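Local atomic coordinates of adhesin (Neisseria gonorrhoeae, PDB entry 6GQ4), a protein that probably acts as an adhesin on the gonococcal surface, can raise bactericidal antibodies, and belongs to the same clan as MliC-type lysozyme inhibitors. Residues Y15-Q18 / K22-V25; V25-N30 / Q84-T89; V41-R46 / G67-S72. One frame throughout, in Å; residues are numbered along the deposited sequence. Where two conformers were deposited one is given.

Interaction 1: Y15-Q18 / K22-V25. With NA (sodium ion), chain B.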
loop_
_atom_site.group_PDB
_atom_site.type_symbol
_atom_site.label_atom_id
_atom_site.label_comp_id
_atom_site.label_asym_id
_atom_site.label_seq_id
_atom_site.Cartn_x
_atom_site.Cartn_y
_atom_site.Cartn_z
ATOM N N TYR A 15 -1.574 -2.259 -9.551
ATOM C CA TYR A 15 -2.260 -0.968 -9.767
ATOM C C TYR A 15 -1.837 -0.287 -11.077
ATOM O O TYR A 15 -0.720 -0.473 -11.551
ATOM C CB TYR A 15 -1.925 0.004 -8.643
ATOM C CG TYR A 15 -2.284 -0.496 -7.286
ATOM C CD1 TYR A 15 -1.423 -1.285 -6.554
ATOM C CD2 TYR A 15 -3.474 -0.112 -6.728
ATOM C CE1 TYR A 15 -1.768 -1.745 -5.289
ATOM C CE2 TYR A 15 -3.833 -0.567 -5.478
ATOM C CZ TYR A 15 -2.980 -1.374 -4.751
ATOM O OH TYR A 15 -3.374 -1.823 -3.484
ATOM N N VAL A 16 -2.751 0.535 -11.603
ATOM C CA VAL A 16 -2.457 1.472 -12.659
ATOM C C VAL A 16 -2.626 2.892 -12.107
ATOM O O VAL A 16 -3.643 3.240 -11.503
ATOM C CB VAL A 16 -3.303 1.190 -13.918
ATOM C CG1 VAL A 16 -2.969 -0.195 -14.448
ATOM C CG2 VAL A 16 -4.809 1.323 -13.683
ATOM N N CYS A 17 -1.578 3.688 -12.316
ATOM C CA CYS A 17 -1.479 5.016 -11.760
ATOM C C CYS A 17 -1.470 6.032 -12.889
ATOM O O CYS A 17 -1.452 5.651 -14.074
ATOM C CB CYS A 17 -0.235 5.120 -10.895
ATOM S SG CYS A 17 -0.025 3.702 -9.791
ATOM N N GLN A 18 -1.450 7.310 -12.520
ATOM C CA GLN A 18 -1.341 8.350 -13.503
ATOM C C GLN A 18 0.048 8.322 -14.142
ATOM O O GLN A 18 0.969 7.684 -13.633
ATOM C CB GLN A 18 -1.589 9.712 -12.860
ATOM C CG GLN A 18 -3.017 9.872 -12.366
ATOM C CD GLN A 18 -3.248 11.282 -11.879
ATOM O OE1 GLN A 18 -2.363 12.142 -11.984
ATOM N NE2 GLN A 18 -4.448 11.534 -11.364
ATOM N N LYS A 22 2.747 2.060 -13.124
ATOM C CA LYS A 22 2.184 0.821 -12.613
ATOM C C LYS A 22 2.994 0.426 -11.386
ATOM O O LYS A 22 4.187 0.634 -11.290
ATOM C CB LYS A 22 2.249 -0.341 -13.616
ATOM C CG LYS A 22 1.604 -0.093 -14.975
ATOM C CD LYS A 22 1.915 -1.170 -16.044
ATOM C CE LYS A 22 1.161 -0.978 -17.353
ATOM N NZ LYS A 22 -0.293 -1.284 -17.204
ATOM N N VAL A 23 2.313 -0.166 -10.415
ATOM C CA VAL A 23 3.070 -0.653 -9.263
ATOM C C VAL A 23 2.343 -1.880 -8.713
ATOM O O VAL A 23 1.120 -1.930 -8.810
ATOM C CB VAL A 23 3.268 0.433 -8.182
ATOM C CG1 VAL A 23 1.946 0.967 -7.672
ATOM C CG2 VAL A 23 4.195 0.008 -7.050
ATOM N N LYS A 24 3.124 -2.873 -8.234
ATOM C CA LYS A 24 2.545 -4.043 -7.491
ATOM C C LYS A 24 2.965 -3.930 -6.030
ATOM O O LYS A 24 4.150 -3.755 -5.702
ATOM C CB LYS A 24 3.048 -5.393 -8.018
ATOM C CG LYS A 24 2.652 -5.650 -9.455
ATOM C CD LYS A 24 2.867 -7.030 -9.954
ATOM C CE LYS A 24 2.772 -7.001 -11.457
ATOM N NZ LYS A 24 4.109 -6.911 -12.093
ATOM N N VAL A 25 1.937 -4.101 -5.156
ATOM C CA VAL A 25 2.100 -3.921 -3.716
ATOM C C VAL A 25 1.636 -5.233 -3.036
ATOM O O VAL A 25 0.558 -5.724 -3.387
ATOM C CB VAL A 25 1.274 -2.751 -3.135
ATOM C CG1 VAL A 25 1.500 -2.621 -1.632
ATOM C CG2 VAL A 25 1.564 -1.448 -3.827
HETATM NA NA NA B . -5.968 -1.670 -3.140
HETATM O O HOH W 1 -5.307 -0.816 -1.902
#
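The carbonyl O of Tyr15 takes Val23 N of the facing strand as donor at 3.3 Å, with a weak CA-H...O contact from Lys22, whose CA stands 3.4 Å from the same O. These contacts belong to a beta hairpin in which strand 9-16 runs antiparallel to strand 22-29, with Tyr15 and Val23 as a hydrogen-bonded pair and Val16 and Lys22 as the next, non-hydrogen-bonded one. The two N-H...O bonds of the Tyr15-Val23 pair differ. Val23 N lies 36° out of the carbonyl plane of Tyr15, whereas the return bond, Tyr15 N to Val23 O, is short at 2.8 Å and approaches almost in line with the acceptor's C=O (168°). Val23 O also sits at the edge of the Tyr15 ring, close to its plane and 3.5 Å from CD1.

With chi1 at -58°, the ring of Tyr15 leans to the side of its own backbone N, toward the opposite strand, and CE1 meets Val25 CG2 at 3.7 Å. The far end of the ring carries the hydroxyl to the sodium ion, Tyr15 OH lying 2.6 Å from the metal; Tyr81 and Gln84 complete the protein ligands through their carbonyl oxygens. The same hydroxyl is hydrogen-bonded to that of Tyr27, which helps to fix the ring's position.

On this face of the sheet Val23 CG1 also packs beside the disulfide, 4.0 Å from SG of Cys17, which is joined to Cys100 on strand 95-102. The other face carries Val16 and Lys22, lying alongside each other and pointing the same way; the lysine chain is extended until its last torsion, where a bend leaves NZ 4.0 Å from Val16 CG1.

Interaction 2: V25-N30 / Q84-T89. With NA (sodium ion), chain B.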
loop_
_atom_site.group_PDB
_atom_site.type_symbol
_atom_site.label_atom_id
_atom_site.label_comp_id
_atom_site.label_asym_id
_atom_site.label_seq_id
_atom_site.Cartn_x
_atom_site.Cartn_y
_atom_site.Cartn_z
ATOM N N VAL A 25 1.937 -4.101 -5.156
ATOM C CA VAL A 25 2.100 -3.921 -3.716
ATOM C C VAL A 25 1.636 -5.233 -3.036
ATOM O O VAL A 25 0.558 -5.724 -3.387
ATOM C CB VAL A 25 1.274 -2.751 -3.135
ATOM C CG1 VAL A 25 1.500 -2.621 -1.632
ATOM C CG2 VAL A 25 1.564 -1.448 -3.827
ATOM N N THR A 26 2.512 -5.751 -2.183
ATOM C CA THR A 26 2.183 -6.926 -1.369
ATOM C C THR A 26 1.847 -6.391 0.045
ATOM O O THR A 26 2.647 -5.691 0.639
ATOM C CB THR A 26 3.340 -7.925 -1.323
ATOM O OG1 THR A 26 3.613 -8.315 -2.696
ATOM C CG2 THR A 26 3.027 -9.090 -0.426
ATOM N N TYR A 27 0.701 -6.864 0.581
ATOM C CA TYR A 27 0.259 -6.532 1.913
ATOM C C TYR A 27 0.338 -7.761 2.816
ATOM O O TYR A 27 -0.052 -8.821 2.368
ATOM C CB TYR A 27 -1.172 -6.021 1.888
ATOM C CG TYR A 27 -1.335 -4.759 1.072
ATOM C CD1 TYR A 27 -1.090 -3.505 1.616
ATOM C CD2 TYR A 27 -1.813 -4.813 -0.220
ATOM C CE1 TYR A 27 -1.255 -2.376 0.839
ATOM C CE2 TYR A 27 -1.951 -3.691 -1.032
ATOM C CZ TYR A 27 -1.707 -2.458 -0.466
ATOM O OH TYR A 27 -1.836 -1.316 -1.214
ATOM N N GLY A 28 0.926 -7.575 3.982
ATOM C CA GLY A 28 0.852 -8.566 5.051
ATOM C C GLY A 28 -0.436 -8.390 5.859
ATOM O O GLY A 28 -0.975 -7.293 6.024
ATOM N N PHE A 29 -0.941 -9.550 6.320
ATOM C CA PHE A 29 -2.192 -9.599 7.059
ATOM C C PHE A 29 -1.982 -10.417 8.319
ATOM O O PHE A 29 -1.227 -11.376 8.327
ATOM C CB PHE A 29 -3.353 -10.238 6.297
ATOM C CG PHE A 29 -3.822 -9.423 5.127
ATOM C CD1 PHE A 29 -3.141 -9.528 3.936
ATOM C CD2 PHE A 29 -4.926 -8.580 5.227
ATOM C CE1 PHE A 29 -3.523 -8.762 2.851
ATOM C CE2 PHE A 29 -5.306 -7.803 4.142
ATOM C CZ PHE A 29 -4.614 -7.942 2.939
ATOM N N ASN A 30 -2.688 -9.999 9.367
ATOM C CA ASN A 30 -2.678 -10.735 10.608
ATOM C C ASN A 30 -3.914 -11.647 10.603
ATOM O O ASN A 30 -4.765 -11.651 9.673
ATOM C CB ASN A 30 -2.520 -9.826 11.833
ATOM C CG ASN A 30 -3.696 -8.906 12.054
ATOM O OD1 ASN A 30 -4.820 -9.173 11.592
ATOM N ND2 ASN A 30 -3.422 -7.812 12.757
ATOM N N GLN A 84 -9.299 -0.589 -2.751
ATOM C CA GLN A 84 -8.895 0.769 -2.312
ATOM C C GLN A 84 -7.868 1.345 -3.295
ATOM O O GLN A 84 -6.863 0.714 -3.655
ATOM C CB GLN A 84 -8.362 0.777 -0.879
ATOM C CG GLN A 84 -9.386 0.355 0.179
ATOM C CD GLN A 84 -10.426 1.409 0.466
ATOM O OE1 GLN A 84 -10.887 2.118 -0.429
ATOM N NE2 GLN A 84 -10.808 1.526 1.732
ATOM N N PRO A 85 -8.073 2.593 -3.754
ATOM C CA PRO A 85 -7.020 3.270 -4.491
ATOM C C PRO A 85 -5.920 3.649 -3.497
ATOM O O PRO A 85 -6.209 3.806 -2.290
ATOM C CB PRO A 85 -7.699 4.481 -5.117
ATOM C CG PRO A 85 -9.038 4.602 -4.489
ATOM C CD PRO A 85 -9.275 3.415 -3.596
ATOM N N ILE A 86 -4.684 3.797 -3.992
ATOM C CA ILE A 86 -3.504 4.160 -3.176
ATOM C C ILE A 86 -2.723 5.314 -3.839
ATOM O O ILE A 86 -2.866 5.614 -5.038
ATOM C CB ILE A 86 -2.605 2.917 -2.968
ATOM C CG1 ILE A 86 -1.856 2.551 -4.250
ATOM C CG2 ILE A 86 -3.397 1.713 -2.414
ATOM C CD1 ILE A 86 -0.720 1.616 -4.007
ATOM N N MET A 87 -1.832 5.880 -3.036
ATOM C CA MET A 87 -0.775 6.738 -3.514
ATOM C C MET A 87 0.499 6.434 -2.711
ATOM O O MET A 87 0.459 5.974 -1.584
ATOM C CB MET A 87 -1.192 8.220 -3.464
ATOM C CG MET A 87 -1.487 8.890 -2.171
ATOM S SD MET A 87 -1.719 10.725 -2.523
ATOM C CE MET A 87 -0.346 11.458 -1.633
ATOM N N ILE A 88 1.666 6.585 -3.375
ATOM C CA ILE A 88 2.958 6.454 -2.719
ATOM C C ILE A 88 3.700 7.793 -2.879
ATOM O O ILE A 88 3.811 8.296 -4.006
ATOM C CB ILE A 88 3.772 5.261 -3.266
ATOM C CG1 ILE A 88 2.983 3.959 -3.073
ATOM C CG2 ILE A 88 5.156 5.158 -2.651
ATOM C CD1 ILE A 88 3.548 2.730 -3.769
ATOM N N THR A 89 4.200 8.278 -1.746
ATOM C CA THR A 89 4.970 9.526 -1.593
ATOM C C THR A 89 6.432 9.147 -1.296
ATOM O O THR A 89 6.693 8.251 -0.505
ATOM C CB THR A 89 4.329 10.431 -0.515
ATOM O OG1 THR A 89 2.969 10.697 -0.864
ATOM C CG2 THR A 89 5.014 11.766 -0.368
HETATM NA NA NA B . -5.968 -1.670 -3.140
HETATM O O HOH W 1 -5.307 -0.816 -1.902
#
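Val25 opens the contact with its CG2 methyl, which meets CD1 of Ile86 tip to tip at 3.8 Å. Its other methyl, CG1, serves the neighbouring side chain instead: it rests 3.4 Å above the plane of the Tyr27 ring, displaced toward the rim, and so backs that ring from within its own strand. Two residues on, Tyr27 points to the same side, and its hydroxyl comes to Ile86 from the opposite direction, with OH 3.6 Å from CG2. This last approach is van der Waals contact with a methyl; the polar partner of Tyr27 OH is the hydroxyl of Tyr15.

Ile86 thus divides its branches between two residues of one strand. Its chi1 of 73° sets CG1 between the backbone N and carbonyl carbon, sending CD1 to Val25 and leaving CG2 for Tyr27. Strands 22-29 and 86-89 are not neighbours: 9-16 and 95-102 separate them in the antiparallel sheet. Yet the CA atoms of Val25 and Ile86 are only 9.8 Å apart, so the sheet must curl strongly, consistent with the barrel-like fold of the MliC and ACP clan, and the meeting lies in its buried interior. Leu71, Cys100 and Tyr15 also pack on Ile86.

Further along, Phe29 meets the ring of Tyr81, a residue whose carbonyl O is a sodium ligand, edge to face. Two residues before Ile86, the chain turns the carbonyl of Gln84 to the sodium ion, with O 2.6 Å from the metal.

Interaction 3: V41-R46 / G67-S72; sequences VINGKR and GGYVLS
Ile42 holds CG1 on the side of its backbone N (chi1 -59°) and stretches CD1 out fully beyond it (chi2 -177°), while Tyr69, its ring likewise set beside the backbone N, reaches across to meet that extended branch. The two side chains slide past each other in opposite directions. CD1 lies over one face of the ring, 4.2 Å from the centroid and 23° off the normal, in a CH-pi contact. CG2, the other branch, touches further out toward the phenol end, 3.6 Å from CE1.

Ile42 is the first residue of a type I' turn, with Asn43 and Gly44 at its corners, that ends at Lys45 and joins strands 35-42 and 45-50 in a tight two-residue hairpin. Its base is pinned from both sides: Ile42 N donates to Lys45 O at 2.8 Å, and Lys45 N returns a longer bond of 3.2 Å to Ile42 O. Tyr69 lies just ahead of strand 70-73, far from this hairpin in sheet order, so the contact brings the two flanks of the curled sheet together. Val47 packs on both Ile42 and Tyr69, and Ile88 also covers Ile42.

At the rim the amide of Asn43, set steeply to the ring plane, brings ND2 to 3.6 Å from Tyr69 OH, too long for a direct bond. A water at the ring edge spans the gap, a short 2.5 Å from Tyr69 OH and bound only weakly by Asn43 ND2 at 3.2 Å. The attachment of turn to ring therefore probably rests mainly on dispersion, the methyl over the pi face included, with the water bridge a weak addition on the Asn43 side.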
loop_
_atom_site.group_PDB
_atom_site.type_symbol
_atom_site.label_atom_id
_atom_site.label_comp_id
_atom_site.label_asym_id
_atom_site.label_seq_id
_atom_site.Cartn_x
_atom_site.Cartn_y
_atom_site.Cartn_z
ATOM N N VAL A 41 8.451 -2.800 -4.987
ATOM C CA VAL A 41 9.678 -2.520 -5.588
ATOM C C VAL A 41 9.566 -1.105 -6.187
ATOM O O VAL A 41 8.592 -0.771 -6.923
ATOM C CB VAL A 41 10.095 -3.586 -6.627
ATOM C CG1 VAL A 41 11.441 -3.243 -7.218
ATOM C CG2 VAL A 41 10.143 -4.970 -6.008
ATOM N N ILE A 42 10.510 -0.264 -5.734
ATOM C CA ILE A 42 10.524 1.107 -6.089
ATOM C C ILE A 42 11.959 1.400 -6.574
ATOM O O ILE A 42 12.926 1.224 -5.843
ATOM C CB ILE A 42 10.085 1.994 -4.908
ATOM C CG1 ILE A 42 8.672 1.632 -4.423
ATOM C CG2 ILE A 42 10.207 3.472 -5.263
ATOM C CD1 ILE A 42 8.179 2.494 -3.330
ATOM N N ASN A 43 12.082 1.744 -7.846
ATOM C CA ASN A 43 13.427 1.933 -8.424
ATOM C C ASN A 43 14.261 0.653 -8.245
ATOM O O ASN A 43 15.405 0.703 -7.746
ATOM C CB ASN A 43 14.148 3.139 -7.801
ATOM C CG ASN A 43 13.400 4.443 -8.012
ATOM O OD1 ASN A 43 12.802 4.646 -9.076
ATOM N ND2 ASN A 43 13.445 5.331 -7.024
ATOM N N GLY A 44 13.655 -0.504 -8.601
ATOM C CA GLY A 44 14.341 -1.785 -8.609
ATOM C C GLY A 44 14.793 -2.288 -7.241
ATOM O O GLY A 44 15.529 -3.253 -7.133
ATOM N N LYS A 45 14.316 -1.670 -6.156
ATOM C CA LYS A 45 14.625 -2.207 -4.867
ATOM C C LYS A 45 13.307 -2.380 -4.086
ATOM O O LYS A 45 12.401 -1.551 -4.189
ATOM C CB LYS A 45 15.549 -1.268 -4.090
ATOM C CG LYS A 45 17.033 -1.431 -4.350
ATOM C CD LYS A 45 17.848 -0.183 -4.070
ATOM C CE LYS A 45 17.217 1.083 -4.624
ATOM N NZ LYS A 45 17.813 2.301 -4.038
ATOM N N ARG A 46 13.202 -3.480 -3.335
ATOM C CA ARG A 46 12.034 -3.684 -2.554
ATOM C C ARG A 46 12.061 -2.724 -1.353
ATOM O O ARG A 46 13.058 -2.553 -0.658
ATOM C CB ARG A 46 11.887 -5.142 -2.098
ATOM C CG ARG A 46 10.567 -5.425 -1.401
ATOM C CD ARG A 46 10.027 -6.806 -1.712
ATOM N NE ARG A 46 9.555 -6.960 -3.097
ATOM C CZ ARG A 46 8.273 -6.945 -3.485
ATOM N NH1 ARG A 46 7.980 -7.384 -4.709
ATOM N NH2 ARG A 46 7.312 -6.517 -2.660
ATOM N N GLY A 67 10.049 10.349 6.837
ATOM C CA GLY A 67 11.371 10.351 6.298
ATOM C C GLY A 67 11.586 9.275 5.226
ATOM O O GLY A 67 12.624 9.265 4.551
ATOM N N GLY A 68 10.619 8.360 5.069
ATOM C CA GLY A 68 10.724 7.280 4.090
ATOM C C GLY A 68 9.603 7.346 3.066
ATOM O O GLY A 68 8.791 8.319 3.015
ATOM N N TYR A 69 9.515 6.243 2.276
ATOM C CA TYR A 69 8.386 6.098 1.410
ATOM C C TYR A 69 7.146 5.841 2.264
ATOM O O TYR A 69 7.226 5.072 3.221
ATOM C CB TYR A 69 8.586 4.960 0.400
ATOM C CG TYR A 69 9.554 5.282 -0.698
ATOM C CD1 TYR A 69 9.138 5.916 -1.864
ATOM C CD2 TYR A 69 10.906 4.960 -0.589
ATOM C CE1 TYR A 69 10.033 6.222 -2.877
ATOM C CE2 TYR A 69 11.799 5.226 -1.606
ATOM C CZ TYR A 69 11.368 5.881 -2.752
ATOM O OH TYR A 69 12.244 6.172 -3.760
ATOM N N VAL A 70 6.039 6.462 1.873
ATOM C CA VAL A 70 4.762 6.316 2.528
ATOM C C VAL A 70 3.681 5.946 1.507
ATOM O O VAL A 70 3.483 6.660 0.506
ATOM C CB VAL A 70 4.389 7.579 3.313
ATOM C CG1 VAL A 70 2.989 7.441 3.871
ATOM C CG2 VAL A 70 5.411 7.873 4.402
ATOM N N LEU A 71 2.985 4.788 1.783
ATOM C CA LEU A 71 1.784 4.445 1.036
ATOM C C LEU A 71 0.557 4.938 1.818
ATOM O O LEU A 71 0.475 4.625 3.034
ATOM C CB LEU A 71 1.759 2.934 0.803
ATOM C CG LEU A 71 0.694 2.449 -0.176
ATOM C CD1 LEU A 71 1.141 1.140 -0.810
ATOM C CD2 LEU A 71 -0.696 2.317 0.432
ATOM N N SER A 72 -0.347 5.653 1.157
ATOM C CA SER A 72 -1.558 6.088 1.853
ATOM C C SER A 72 -2.785 5.641 1.054
ATOM O O SER A 72 -2.822 5.585 -0.164
ATOM C CB SER A 72 -1.573 7.564 2.144
ATOM O OG SER A 72 -1.578 8.286 0.934
HETATM O O HOH W 2 11.057 7.090 -5.740
#

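How the interactions relate
From the N terminus, interaction 1 comes first and closes the short hairpin loop between strands 9-16 and 22-29. Interaction 2 starts on Val25, where interaction 1 ends, and closes a long loop reaching to strand 86-89. Interaction 3 is nested inside that loop, linking the turn after strand 35-42 to the residue just before strand 70-73. Interactions 1 and 2 meet at the sodium site, supplying one ligand each. Interactions 2 and 3 are joined by probable backbone hydrogen bonds between adjacent strands, Thr89 N to Val70 O at 2.9 Å among them. Leu71 packs against Val25 and Ile86, linking all three contacts through the sheet's interior.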